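Local coordinates for RagA protein (Porphyromonas gingivalis, PDB 6SLN) that probably imports substrates across the bacterial outer membrane as a TonB-dependent receptor, a beta-barrel closed by an internal plug, at residues Lys109-Pro114 and Asn176-Glu181; Trp751-Ser756 and Leu850-Lys855; Lys855-Asp860 and Leu934-Pro939; Asp860-Tyr865 and Leu929-Leu934; Val954-Arg959 and Tyr989-Gln994. One frame throughout, in Å; residues are numbered along the deposited sequence.

The five contacts illustrate how a barrel wall is joined strand to strand, and how a contact inside the plug differs. Interaction 1 is the buried one, an irregular loop-to-turn contact without a clear hydrogen bond across it. Interactions 2 to 5 are antiparallel strand pairs of the barrel wall: interactions 3 and 4 follow the same two strands, 857-873 and 921-937, from a leucine-rich surface patch to a bulged, partly buried stretch, while interactions 2 and 5 pair the flanking strands 844-853 and 951-964 with the strands next beyond them. Interactions 2 and 3 lie at the surface; interactions 4 and 5 put one face toward the plug. In interactions 2 and 5 a tyrosine ring covers a glycine.

Interaction 1: Lys109-Pro114 and Asn176-Glu181; sequences KLAEKP and NPNDFE
Leu110 meets Phe180 through one methyl, CD1, which lies 3.9 Å from Phe180 CB. The two side chains cross at about a right angle, and the leucine touches the root of the aromatic side chain, whose ring has Pro177 CA of its own turn over the centre of one face. With CG opposite its carbonyl carbon (chi1 -59°), Leu110 sets CD1 against Phe180, while its backbone O rests 3.8 Å from Pro177 CB. Asn178 fills the other half of the contact. Its amide lies between the methyl of Ala111 and the chain of Glu112, where Glu112 CG comes within 3.9 Å of Asn178 CG. Bent at chi2, Glu112 brings its carboxylate beside that amide with the two planes 35° apart. Asp315 also approaches this carboxylate, and two acids as neighbours might favour a proton on one of them. Asn178 is placed by an Asx turn: its backbone N donates to Asn176 OD1 at 3.2 Å, from above the carbonyl plane. In the fold, 109-114 belongs to the loop between strands 102-106 and 129-132, while the segment 176-181 leads into strand 180-186 of the plug sheet. Around them stands the barrel wall, with Glu112 against strands 218-230 and 309-322, Asp179 hydrogen-bonded to Tyr328 and Ser330, and Pro114 packed on strand 986-996.

Interaction 2: Trp751-Ser756 and Leu850-Lys855; sequences WNVYAS and LGASWK
Strands 752-756 and 850-853 run antiparallel, their axes 4.7 Å apart at 166°, with Val753 opposite Ala852 as a non-hydrogen-bonded pair. Tyr754 N donates to Gly851 O at 2.8 Å and Ser853 N to Asn752 O at 3.0 Å; Ser853 OG adds a weak bond to the same carbonyl. The Tyr754 ring leans across to the neighbouring strand and lies over Gly851, whose CA sits 3.8 Å from the ring centroid in a CH-pi contact. A chi1 of 38° at Tyr754 swings the ring over the glycine rather than away from it, an arrangement resembling the mortise-and-tenon pairs of outer-membrane barrels. The phenol OH is held by Asp860 of strand 857-873, on the far side of the glycine's strand. Beyond the paired residues, Trp854 turns its edge to the face of Trp751 in a T-shaped stack, five-membered rings 4.6 Å apart and planes at 65°. Trp751 CZ3 also meets Ala852 CB at 3.6 Å. The chemistry is thus divided: backbone bonds and the tyrosine-glycine joint zip the strands, while at the surface two indoles pack together, consistent with the aromatic girdle of membrane barrels.

Interaction 3: Lys855-Asp860 and Leu934-Pro939; sequences KGLSLD and LTYVLP
Leu857 meets both Leu934 and Tyr936 on the outer face of an antiparallel strand pair in the TonB-dependent receptor barrel, formed by strands 857-860 and 934-937, whose axes come within 4.6 Å. Its two neighbours receive it differently. Toward Leu934 the approach is slanted, Leu857 CG lying 4.1 Å from Leu934 CD1; toward Tyr936 the two side chains stand at about a right angle, with Leu857 CD1 3.9 Å from Tyr936 CD1. Leu934 extends the row, its CD1 meeting Leu859 CD1 at 4.3 Å. The three leucines lie on the surface and may face lipid. Tyr936 holds CG opposite its own backbone N (chi1 -169°), and the ring presents an edge to Gly856. The glycine, at a positive phi of 95°, turns the chain from the loop into the strand. Ser858 and Thr935, whose side chains are on the other face, form a hydrogen-bonded pair with a matched set of backbone bonds: Ser858 N gives to Thr935 O almost straight, at 174°, and Thr935 N returns one to Ser858 O at 2.8 Å. Backbone bonds of Leu934 with Leu956 and Tyr936 with Val954 carry the sheet on round the wall. At the loop end Gly856 O meets three atoms of the partner strand: it accepts from Val937 N at 2.9 Å, takes a CA-H...O contact from Tyr936 CA, and lies 3.2 Å from Tyr936 CD1, near the plane of that ring.

Interaction 4: Asp860-Tyr865 and Leu929-Leu934; sequences DADFAY and LKNLKL
Asp862 faces both Lys930 and Asn931, the mark of a classic beta bulge, in which one residue of a strand stands opposite two of its antiparallel partner. The backbone bonds record it. Asp862 O accepts from Asn931 N at 3.1 Å, in the carbonyl plane and on a lone pair, and also takes a weak, bent bond from Lys930 N; Asp862 N gives to Asn931 O at 2.7 Å. On the Asp860 side of the bulge the ladder is regular, with Asp860 and Lys933 exchanging two bonds of 2.9 Å between N and O. Among polar side chains, Asp862 and Asn931 lie side by side and point the same way, but their flat ends are turned 70° apart and share a weak bond from Asn931 ND2 to Asp862 OD1; Asp862 OD2 has a firmer partner in Ser849. The apolar contacts are on the opposite face. Leu929 CD1 stands over the centre of the Phe863 ring, 3.6 Å from its centroid, a CH-pi contact reached with CG opposite the backbone N (chi1 179°). Ala861 CB touches Leu932 CD1 at 3.6 Å. Strand 844-853 flanks the pair on one side, with Phe848 stacked on Phe863, and strand 951-964 on the other, where Tyr955 makes a cation-pi contact with Lys933. Inside the barrel, Lys930 NZ bonds to Gln123 of the plug, and Asn931 packs on Lys113.

Interaction 5: Val954-Arg959 and Tyr989-Gln994; sequences VYLMAR and YVAGIQ
Tyr955 covers Gly992 with the face of its ring, the closely packed part of this antiparallel pair in the barrel wall and an arrangement like the mortise-and-tenon joints of outer-membrane proteins. Gly992 CA makes a CH-pi contact 3.7 Å from the ring centroid, and the ring gets there because chi1 is 62°, CG standing between the backbone N and the carbonyl carbon. Two backbone bonds, each 2.9 Å, tie Tyr955 N to Gly992 O and Gly992 N to Tyr955 O. Further along the same inner face Met957 and Val990 run side by side, and the bend at chi3 brings Met957 CE to 3.7 Å from Val990 CG2. Pro114 of the plug lies against both, and Glu112 against Tyr955. The outer face has few, small contacts. There Leu956 places CD1 on the methyl of Ala991, and the wider pair is Val954 CG1 with Ile993 CD1, 4.1 Å apart; Leu956 and Ala991 lie on the surface, perhaps against lipid. Between Met957 and Val990 the backbone is bonded both ways, and Val990 N donates to Met957 O at 2.8 Å in a nearly straight bond of 174°.

Interaction 1: Lys109-Pro114 and Asn176-Glu181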
# COMPACT_ATOMS: atom_id res chain seq x y z
N LYS A 109 13.28 30.53 26.62
CA LYS A 109 14.13 30.21 25.49
C LYS A 109 13.48 29.18 24.57
O LYS A 109 13.98 28.97 23.46
CB LYS A 109 15.49 29.72 25.99
CG LYS A 109 16.20 30.75 26.87
CD LYS A 109 16.06 30.38 28.35
CE LYS A 109 17.28 30.81 29.18
NZ LYS A 109 17.32 30.08 30.49
N LEU A 110 12.38 28.55 24.99
CA LEU A 110 11.71 27.52 24.21
C LEU A 110 10.41 27.98 23.55
O LEU A 110 9.96 27.32 22.60
CB LEU A 110 11.41 26.30 25.09
CG LEU A 110 12.58 25.60 25.78
CD1 LEU A 110 12.10 24.65 26.89
CD2 LEU A 110 13.41 24.83 24.77
N ALA A 111 9.83 29.09 24.00
CA ALA A 111 8.43 29.43 23.73
C ALA A 111 8.25 30.16 22.40
O ALA A 111 9.06 31.02 22.04
CB ALA A 111 7.87 30.30 24.85
N GLU A 112 7.16 29.83 21.71
CA GLU A 112 6.68 30.52 20.51
C GLU A 112 7.79 30.94 19.56
O GLU A 112 8.25 32.09 19.61
CB GLU A 112 5.84 31.75 20.90
CG GLU A 112 4.56 31.46 21.68
CD GLU A 112 3.32 31.28 20.79
OE1 GLU A 112 2.95 30.11 20.55
OE2 GLU A 112 2.74 32.29 20.33
N LYS A 113 8.24 30.04 18.70
CA LYS A 113 9.32 30.37 17.79
C LYS A 113 8.93 29.96 16.37
O LYS A 113 8.29 28.93 16.18
CB LYS A 113 10.65 29.70 18.21
CG LYS A 113 11.21 30.24 19.54
CD LYS A 113 12.73 30.35 19.57
CE LYS A 113 13.20 31.69 20.17
NZ LYS A 113 12.87 31.88 21.61
N PRO A 114 9.29 30.75 15.38
CA PRO A 114 8.65 30.59 14.07
C PRO A 114 9.25 29.48 13.23
O PRO A 114 9.16 29.54 12.00
CB PRO A 114 8.86 31.95 13.42
CG PRO A 114 10.14 32.46 14.02
CD PRO A 114 10.24 31.88 15.41
N ASN A 176 3.76 20.72 20.68
CA ASN A 176 3.69 22.16 20.89
C ASN A 176 4.73 22.57 21.93
O ASN A 176 4.57 22.25 23.12
CB ASN A 176 2.27 22.55 21.30
CG ASN A 176 2.07 24.05 21.49
OD1 ASN A 176 3.00 24.85 21.35
ND2 ASN A 176 0.84 24.42 21.83
N PRO A 177 5.79 23.29 21.54
CA PRO A 177 6.87 23.59 22.49
C PRO A 177 6.48 24.55 23.58
O PRO A 177 7.24 24.72 24.54
CB PRO A 177 7.97 24.18 21.60
CG PRO A 177 7.45 24.08 20.18
CD PRO A 177 5.97 24.00 20.27
N ASN A 178 5.33 25.22 23.45
CA ASN A 178 4.83 26.04 24.55
C ASN A 178 4.41 25.21 25.74
O ASN A 178 4.25 25.76 26.83
CB ASN A 178 3.66 26.87 24.09
CG ASN A 178 4.05 28.26 23.78
OD1 ASN A 178 3.78 28.75 22.69
ND2 ASN A 178 4.71 28.92 24.72
N ASP A 179 4.18 23.91 25.53
CA ASP A 179 3.90 22.98 26.62
C ASP A 179 5.15 22.57 27.38
O ASP A 179 5.03 21.88 28.39
CB ASP A 179 3.21 21.74 26.07
CG ASP A 179 1.96 22.08 25.30
OD1 ASP A 179 1.37 23.13 25.60
OD2 ASP A 179 1.57 21.31 24.40
N PHE A 180 6.34 23.00 26.93
CA PHE A 180 7.60 22.65 27.56
C PHE A 180 7.92 23.60 28.71
O PHE A 180 7.93 24.82 28.54
CB PHE A 180 8.74 22.68 26.54
CG PHE A 180 8.59 21.71 25.41
CD1 PHE A 180 7.60 20.74 25.43
CD2 PHE A 180 9.44 21.76 24.32
CE1 PHE A 180 7.48 19.85 24.39
CE2 PHE A 180 9.33 20.87 23.28
CZ PHE A 180 8.35 19.91 23.31
N GLU A 181 8.16 23.02 29.89
CA GLU A 181 8.52 23.82 31.05
C GLU A 181 9.99 24.15 31.05
O GLU A 181 10.39 25.31 31.23
CB GLU A 181 8.15 23.08 32.34
CG GLU A 181 8.35 23.88 33.60
CD GLU A 181 7.66 25.22 33.53
OE1 GLU A 181 8.30 26.20 33.09
OE2 GLU A 181 6.47 25.30 33.91

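Interaction 2: Trp751-Ser756 and Leu850-Lys855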
# COMPACT_ATOMS: atom_id res chain seq x y z
N TRP A 751 14.18 49.41 36.19
CA TRP A 751 15.06 48.83 35.18
C TRP A 751 15.49 47.42 35.57
O TRP A 751 15.46 47.04 36.74
CB TRP A 751 16.30 49.69 34.98
CG TRP A 751 16.19 50.69 33.88
CD1 TRP A 751 15.85 51.99 34.00
CD2 TRP A 751 16.42 50.46 32.48
NE1 TRP A 751 15.85 52.59 32.77
CE2 TRP A 751 16.20 51.67 31.82
CE3 TRP A 751 16.78 49.34 31.73
CZ2 TRP A 751 16.33 51.81 30.44
CZ3 TRP A 751 16.92 49.48 30.35
CH2 TRP A 751 16.69 50.71 29.73
N ASN A 752 15.94 46.64 34.58
CA ASN A 752 16.52 45.32 34.84
C ASN A 752 17.29 44.86 33.59
O ASN A 752 16.67 44.37 32.65
CB ASN A 752 15.46 44.31 35.24
CG ASN A 752 16.05 42.94 35.55
OD1 ASN A 752 17.27 42.75 35.48
ND2 ASN A 752 15.19 41.98 35.91
N VAL A 753 18.61 44.99 33.64
CA VAL A 753 19.49 44.53 32.58
C VAL A 753 20.14 43.23 33.04
O VAL A 753 20.68 43.18 34.15
CB VAL A 753 20.56 45.58 32.26
CG1 VAL A 753 21.29 45.21 31.00
CG2 VAL A 753 19.90 46.94 32.11
N TYR A 754 20.09 42.19 32.20
CA TYR A 754 20.62 40.88 32.53
C TYR A 754 21.37 40.33 31.34
O TYR A 754 21.08 40.66 30.18
CB TYR A 754 19.51 39.88 32.94
CG TYR A 754 18.26 40.03 32.11
CD1 TYR A 754 17.32 41.03 32.42
CD2 TYR A 754 18.01 39.21 31.02
CE1 TYR A 754 16.18 41.19 31.66
CE2 TYR A 754 16.86 39.36 30.26
CZ TYR A 754 15.95 40.36 30.58
OH TYR A 754 14.80 40.53 29.84
N ALA A 755 22.36 39.47 31.62
CA ALA A 755 23.26 38.93 30.61
C ALA A 755 23.58 37.48 30.91
O ALA A 755 23.72 37.07 32.07
CB ALA A 755 24.56 39.74 30.53
N SER A 756 23.71 36.71 29.85
CA SER A 756 24.06 35.31 29.95
C SER A 756 25.12 35.05 28.89
O SER A 756 24.95 35.45 27.74
CB SER A 756 22.83 34.42 29.74
OG SER A 756 23.18 33.19 29.12
N LEU A 850 21.56 38.98 25.95
CA LEU A 850 21.32 40.23 26.66
C LEU A 850 19.85 40.34 27.00
O LEU A 850 19.03 39.49 26.63
CB LEU A 850 21.74 41.43 25.82
CG LEU A 850 23.21 41.56 25.47
CD1 LEU A 850 23.36 41.40 23.98
CD2 LEU A 850 23.74 42.91 25.93
N GLY A 851 19.50 41.41 27.69
CA GLY A 851 18.10 41.63 27.99
C GLY A 851 17.86 42.77 28.94
O GLY A 851 18.40 42.81 30.04
N ALA A 852 17.04 43.73 28.51
CA ALA A 852 16.58 44.80 29.37
C ALA A 852 15.06 44.74 29.45
O ALA A 852 14.38 44.43 28.47
CB ALA A 852 17.02 46.18 28.86
N SER A 853 14.54 45.02 30.64
CA SER A 853 13.12 45.19 30.85
C SER A 853 12.91 46.53 31.52
O SER A 853 13.55 46.82 32.55
CB SER A 853 12.53 44.06 31.69
OG SER A 853 13.35 43.82 32.81
N TRP A 854 12.05 47.35 30.93
CA TRP A 854 11.64 48.60 31.55
C TRP A 854 10.52 48.36 32.54
O TRP A 854 10.60 47.45 33.37
CB TRP A 854 11.20 49.61 30.50
CG TRP A 854 11.59 50.95 30.94
CD1 TRP A 854 12.69 51.27 31.66
CD2 TRP A 854 10.87 52.16 30.73
NE1 TRP A 854 12.72 52.62 31.91
CE2 TRP A 854 11.61 53.19 31.34
CE3 TRP A 854 9.68 52.48 30.07
CZ2 TRP A 854 11.20 54.51 31.31
CZ3 TRP A 854 9.28 53.80 30.05
CH2 TRP A 854 10.03 54.80 30.67
N LYS A 855 9.46 49.16 32.47
CA LYS A 855 8.23 48.83 33.19
C LYS A 855 7.26 48.23 32.18
O LYS A 855 6.38 48.90 31.64
CB LYS A 855 7.67 50.06 33.91
CG LYS A 855 6.90 49.70 35.20
CD LYS A 855 6.92 50.82 36.25
CE LYS A 855 5.94 50.55 37.40
NZ LYS A 855 4.95 51.67 37.61

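Interaction 3: Lys855-Asp860 and Leu934-Pro939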
# COMPACT_ATOMS: atom_id res chain seq x y z
N LYS A 855 9.46 49.16 32.47
CA LYS A 855 8.23 48.83 33.19
C LYS A 855 7.26 48.23 32.18
O LYS A 855 6.38 48.90 31.64
CB LYS A 855 7.67 50.06 33.91
CG LYS A 855 6.90 49.70 35.20
CD LYS A 855 6.92 50.82 36.25
CE LYS A 855 5.94 50.55 37.40
NZ LYS A 855 4.95 51.67 37.61
N GLY A 856 7.45 46.95 31.91
CA GLY A 856 6.64 46.24 30.95
C GLY A 856 7.23 46.18 29.56
O GLY A 856 6.78 45.36 28.75
N LEU A 857 8.23 47.00 29.27
CA LEU A 857 8.90 46.98 27.98
C LEU A 857 10.18 46.17 28.09
O LEU A 857 11.07 46.51 28.87
CB LEU A 857 9.18 48.39 27.48
CG LEU A 857 9.16 48.51 25.96
CD1 LEU A 857 7.93 47.80 25.40
CD2 LEU A 857 9.18 49.96 25.52
N SER A 858 10.28 45.09 27.31
CA SER A 858 11.45 44.23 27.31
C SER A 858 12.04 44.12 25.92
O SER A 858 11.32 44.11 24.91
CB SER A 858 11.11 42.82 27.80
OG SER A 858 10.74 42.83 29.15
N LEU A 859 13.36 44.02 25.88
CA LEU A 859 14.08 43.68 24.66
C LEU A 859 15.07 42.58 25.00
O LEU A 859 15.91 42.76 25.88
CB LEU A 859 14.79 44.90 24.07
CG LEU A 859 15.47 44.63 22.73
CD1 LEU A 859 14.90 45.52 21.63
CD2 LEU A 859 16.93 44.87 22.90
N ASP A 860 14.96 41.45 24.31
CA ASP A 860 15.82 40.30 24.54
C ASP A 860 16.51 39.90 23.24
O ASP A 860 15.86 39.72 22.21
CB ASP A 860 15.04 39.12 25.12
CG ASP A 860 14.87 39.24 26.61
OD1 ASP A 860 15.62 38.57 27.36
OD2 ASP A 860 14.00 40.03 27.04
N LEU A 934 11.17 42.46 21.06
CA LEU A 934 10.60 43.54 21.85
C LEU A 934 9.23 43.08 22.33
O LEU A 934 8.37 42.73 21.52
CB LEU A 934 10.49 44.81 21.01
CG LEU A 934 9.88 45.97 21.79
CD1 LEU A 934 10.90 46.49 22.78
CD2 LEU A 934 9.42 47.06 20.85
N THR A 935 9.04 43.06 23.64
CA THR A 935 7.78 42.64 24.24
C THR A 935 7.20 43.77 25.07
O THR A 935 7.93 44.60 25.63
CB THR A 935 7.99 41.39 25.09
OG1 THR A 935 8.66 40.40 24.30
CG2 THR A 935 6.65 40.82 25.57
N TYR A 936 5.87 43.82 25.13
CA TYR A 936 5.16 44.78 25.96
C TYR A 936 4.08 44.06 26.77
O TYR A 936 3.08 43.62 26.20
CB TYR A 936 4.54 45.90 25.13
CG TYR A 936 4.04 47.01 25.99
CD1 TYR A 936 4.58 47.22 27.26
CD2 TYR A 936 3.03 47.85 25.57
CE1 TYR A 936 4.13 48.23 28.07
CE2 TYR A 936 2.57 48.87 26.39
CZ TYR A 936 3.13 49.05 27.64
OH TYR A 936 2.70 50.05 28.47
N VAL A 937 4.30 43.95 28.07
CA VAL A 937 3.29 43.46 29.00
C VAL A 937 2.34 44.62 29.28
O VAL A 937 2.73 45.60 29.91
CB VAL A 937 3.91 42.93 30.30
CG1 VAL A 937 2.85 42.76 31.38
CG2 VAL A 937 4.62 41.61 30.05
N LEU A 938 1.11 44.52 28.79
CA LEU A 938 0.18 45.64 28.89
C LEU A 938 -0.07 45.98 30.35
O LEU A 938 -0.22 45.08 31.19
CB LEU A 938 -1.14 45.33 28.19
CG LEU A 938 -1.08 45.23 26.67
CD1 LEU A 938 -2.38 45.72 26.06
CD2 LEU A 938 0.11 45.99 26.07
N PRO A 939 -0.12 47.27 30.70
CA PRO A 939 -0.25 47.70 32.10
C PRO A 939 -1.38 47.02 32.86
O PRO A 939 -2.54 47.08 32.45
CB PRO A 939 -0.51 49.21 31.96
CG PRO A 939 -0.74 49.46 30.48
CD PRO A 939 0.04 48.41 29.79

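Interaction 4: Asp860-Tyr865 and Leu929-Leu934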
# COMPACT_ATOMS: atom_id res chain seq x y z
N ASP A 860 14.96 41.45 24.31
CA ASP A 860 15.82 40.30 24.54
C ASP A 860 16.51 39.90 23.24
O ASP A 860 15.86 39.72 22.21
CB ASP A 860 15.04 39.12 25.12
CG ASP A 860 14.87 39.24 26.61
OD1 ASP A 860 15.62 38.57 27.36
OD2 ASP A 860 14.00 40.03 27.04
N ALA A 861 17.83 39.77 23.31
CA ALA A 861 18.65 39.35 22.19
C ALA A 861 19.35 38.06 22.56
O ALA A 861 19.96 37.96 23.63
CB ALA A 861 19.68 40.42 21.81
N ASP A 862 19.24 37.06 21.70
CA ASP A 862 19.93 35.79 21.88
C ASP A 862 20.92 35.65 20.73
O ASP A 862 20.53 35.57 19.56
CB ASP A 862 18.92 34.64 21.92
CG ASP A 862 18.18 34.57 23.24
OD1 ASP A 862 17.21 35.33 23.42
OD2 ASP A 862 18.55 33.76 24.11
N PHE A 863 22.21 35.66 21.06
CA PHE A 863 23.28 35.42 20.11
C PHE A 863 23.88 34.04 20.30
O PHE A 863 23.83 33.45 21.38
CB PHE A 863 24.41 36.43 20.25
CG PHE A 863 24.03 37.83 19.96
CD1 PHE A 863 23.36 38.58 20.89
CD2 PHE A 863 24.42 38.41 18.77
CE1 PHE A 863 23.05 39.88 20.64
CE2 PHE A 863 24.10 39.70 18.50
CZ PHE A 863 23.42 40.44 19.44
N ALA A 864 24.53 33.57 19.24
CA ALA A 864 25.18 32.28 19.19
C ALA A 864 26.28 32.35 18.14
O ALA A 864 26.17 33.09 17.15
CB ALA A 864 24.17 31.17 18.84
N TYR A 865 27.34 31.58 18.34
CA TYR A 865 28.41 31.58 17.36
C TYR A 865 29.05 30.21 17.22
O TYR A 865 28.98 29.35 18.11
CB TYR A 865 29.48 32.64 17.69
CG TYR A 865 30.02 32.57 19.09
CD1 TYR A 865 29.40 33.24 20.13
CD2 TYR A 865 31.18 31.86 19.37
CE1 TYR A 865 29.90 33.19 21.41
CE2 TYR A 865 31.69 31.80 20.65
CZ TYR A 865 31.05 32.47 21.66
OH TYR A 865 31.55 32.40 22.93
N LEU A 929 22.73 36.60 15.30
CA LEU A 929 21.69 37.10 16.19
C LEU A 929 20.50 36.18 15.99
O LEU A 929 19.76 36.31 15.02
CB LEU A 929 21.35 38.55 15.86
CG LEU A 929 20.25 39.18 16.69
CD1 LEU A 929 20.47 38.92 18.17
CD2 LEU A 929 20.15 40.68 16.41
N LYS A 930 20.35 35.20 16.88
CA LYS A 930 19.32 34.18 16.68
C LYS A 930 17.94 34.70 17.00
O LYS A 930 16.98 34.41 16.29
CB LYS A 930 19.63 32.95 17.52
CG LYS A 930 20.71 32.09 16.96
CD LYS A 930 20.25 30.66 16.84
CE LYS A 930 19.55 30.41 15.50
NZ LYS A 930 20.54 30.22 14.40
N ASN A 931 17.82 35.51 18.04
CA ASN A 931 16.52 35.95 18.50
C ASN A 931 16.63 37.38 18.98
O ASN A 931 17.54 37.71 19.75
CB ASN A 931 16.01 35.03 19.62
CG ASN A 931 14.66 35.44 20.16
OD1 ASN A 931 13.63 35.06 19.63
ND2 ASN A 931 14.67 36.22 21.24
N LEU A 932 15.74 38.23 18.50
CA LEU A 932 15.56 39.58 19.02
C LEU A 932 14.07 39.78 19.22
O LEU A 932 13.27 39.47 18.33
CB LEU A 932 16.16 40.63 18.08
CG LEU A 932 16.26 42.07 18.60
CD1 LEU A 932 17.27 42.20 19.73
CD2 LEU A 932 16.63 42.98 17.44
N LYS A 933 13.69 40.24 20.40
CA LYS A 933 12.27 40.35 20.71
C LYS A 933 12.01 41.58 21.57
O LYS A 933 12.59 41.72 22.65
CB LYS A 933 11.75 39.08 21.41
CG LYS A 933 10.29 39.15 21.81
CD LYS A 933 9.90 38.00 22.73
CE LYS A 933 9.31 36.84 21.96
NZ LYS A 933 8.38 36.00 22.79
N LEU A 934 11.17 42.46 21.06
CA LEU A 934 10.60 43.54 21.85
C LEU A 934 9.23 43.08 22.33
O LEU A 934 8.37 42.73 21.52
CB LEU A 934 10.49 44.81 21.01
CG LEU A 934 9.88 45.97 21.79
CD1 LEU A 934 10.90 46.49 22.78
CD2 LEU A 934 9.42 47.06 20.85

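Interaction 5: Val954-Arg959 and Tyr989-Gln994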
# COMPACT_ATOMS: atom_id res chain seq x y z
N VAL A 954 1.96 42.00 23.87
CA VAL A 954 2.28 42.00 22.45
C VAL A 954 3.79 42.00 22.32
O VAL A 954 4.51 42.50 23.19
CB VAL A 954 1.67 43.21 21.72
CG1 VAL A 954 0.18 42.99 21.52
CG2 VAL A 954 1.94 44.51 22.49
N TYR A 955 4.28 41.40 21.23
CA TYR A 955 5.71 41.35 20.99
C TYR A 955 6.00 41.45 19.51
O TYR A 955 5.20 41.07 18.66
CB TYR A 955 6.34 40.07 21.54
CG TYR A 955 5.85 38.78 20.91
CD1 TYR A 955 6.34 38.32 19.69
CD2 TYR A 955 4.90 37.99 21.56
CE1 TYR A 955 5.89 37.12 19.14
CE2 TYR A 955 4.45 36.80 21.02
CZ TYR A 955 4.94 36.37 19.81
OH TYR A 955 4.48 35.18 19.30
N LEU A 956 7.19 41.96 19.23
CA LEU A 956 7.75 42.02 17.89
C LEU A 956 9.04 41.20 17.88
O LEU A 956 9.90 41.39 18.74
CB LEU A 956 8.03 43.47 17.49
CG LEU A 956 7.58 43.94 16.12
CD1 LEU A 956 6.23 43.33 15.81
CD2 LEU A 956 7.53 45.47 16.12
N MET A 957 9.17 40.29 16.92
CA MET A 957 10.23 39.30 17.00
C MET A 957 10.92 39.11 15.66
O MET A 957 10.28 39.15 14.60
CB MET A 957 9.68 37.96 17.50
CG MET A 957 10.76 37.06 18.01
SD MET A 957 10.27 35.38 17.86
CE MET A 957 10.09 35.33 16.10
N ALA A 958 12.23 38.89 15.71
CA ALA A 958 13.02 38.51 14.55
C ALA A 958 13.88 37.29 14.87
O ALA A 958 14.41 37.17 15.98
CB ALA A 958 13.92 39.68 14.10
N ARG A 959 14.01 36.37 13.91
CA ARG A 959 14.91 35.23 14.04
C ARG A 959 15.95 35.30 12.93
O ARG A 959 15.60 35.53 11.77
CB ARG A 959 14.18 33.87 13.96
CG ARG A 959 15.14 32.67 14.14
CD ARG A 959 14.46 31.27 13.99
NE ARG A 959 14.63 30.76 12.64
CZ ARG A 959 15.46 29.78 12.31
NH1 ARG A 959 16.17 29.21 13.26
NH2 ARG A 959 15.58 29.39 11.04
N TYR A 989 10.49 37.68 10.51
CA TYR A 989 9.85 38.75 11.26
C TYR A 989 8.48 38.26 11.69
O TYR A 989 7.68 37.84 10.84
CB TYR A 989 9.70 40.03 10.44
CG TYR A 989 10.96 40.49 9.78
CD1 TYR A 989 11.30 40.04 8.51
CD2 TYR A 989 11.81 41.38 10.41
CE1 TYR A 989 12.45 40.46 7.88
CE2 TYR A 989 12.97 41.81 9.79
CZ TYR A 989 13.28 41.34 8.52
OH TYR A 989 14.43 41.75 7.89
N VAL A 990 8.21 38.30 12.98
CA VAL A 990 6.92 37.90 13.50
C VAL A 990 6.41 38.98 14.43
O VAL A 990 7.17 39.59 15.19
CB VAL A 990 7.01 36.53 14.23
CG1 VAL A 990 5.62 36.02 14.60
CG2 VAL A 990 7.71 35.51 13.33
N ALA A 991 5.12 39.26 14.33
CA ALA A 991 4.42 40.00 15.36
C ALA A 991 3.52 39.00 16.08
O ALA A 991 3.05 38.02 15.48
CB ALA A 991 3.62 41.16 14.75
N GLY A 992 3.31 39.22 17.38
CA GLY A 992 2.55 38.26 18.16
C GLY A 992 1.86 38.89 19.34
O GLY A 992 2.23 39.98 19.81
N ILE A 993 0.86 38.17 19.85
CA ILE A 993 -0.01 38.65 20.91
C ILE A 993 -0.13 37.54 21.95
O ILE A 993 0.08 36.36 21.66
CB ILE A 993 -1.40 39.05 20.36
CG1 ILE A 993 -2.26 39.70 21.43
CG2 ILE A 993 -2.11 37.86 19.76
CD1 ILE A 993 -3.19 40.76 20.88
N GLN A 994 -0.45 37.94 23.18
CA GLN A 994 -0.78 36.94 24.20
C GLN A 994 -1.87 37.46 25.13
O GLN A 994 -1.83 38.61 25.58
CB GLN A 994 0.43 36.53 25.03
CG GLN A 994 0.07 35.47 26.04
CD GLN A 994 1.07 35.34 27.16
OE1 GLN A 994 1.10 36.15 28.10
NE2 GLN A 994 1.91 34.32 27.08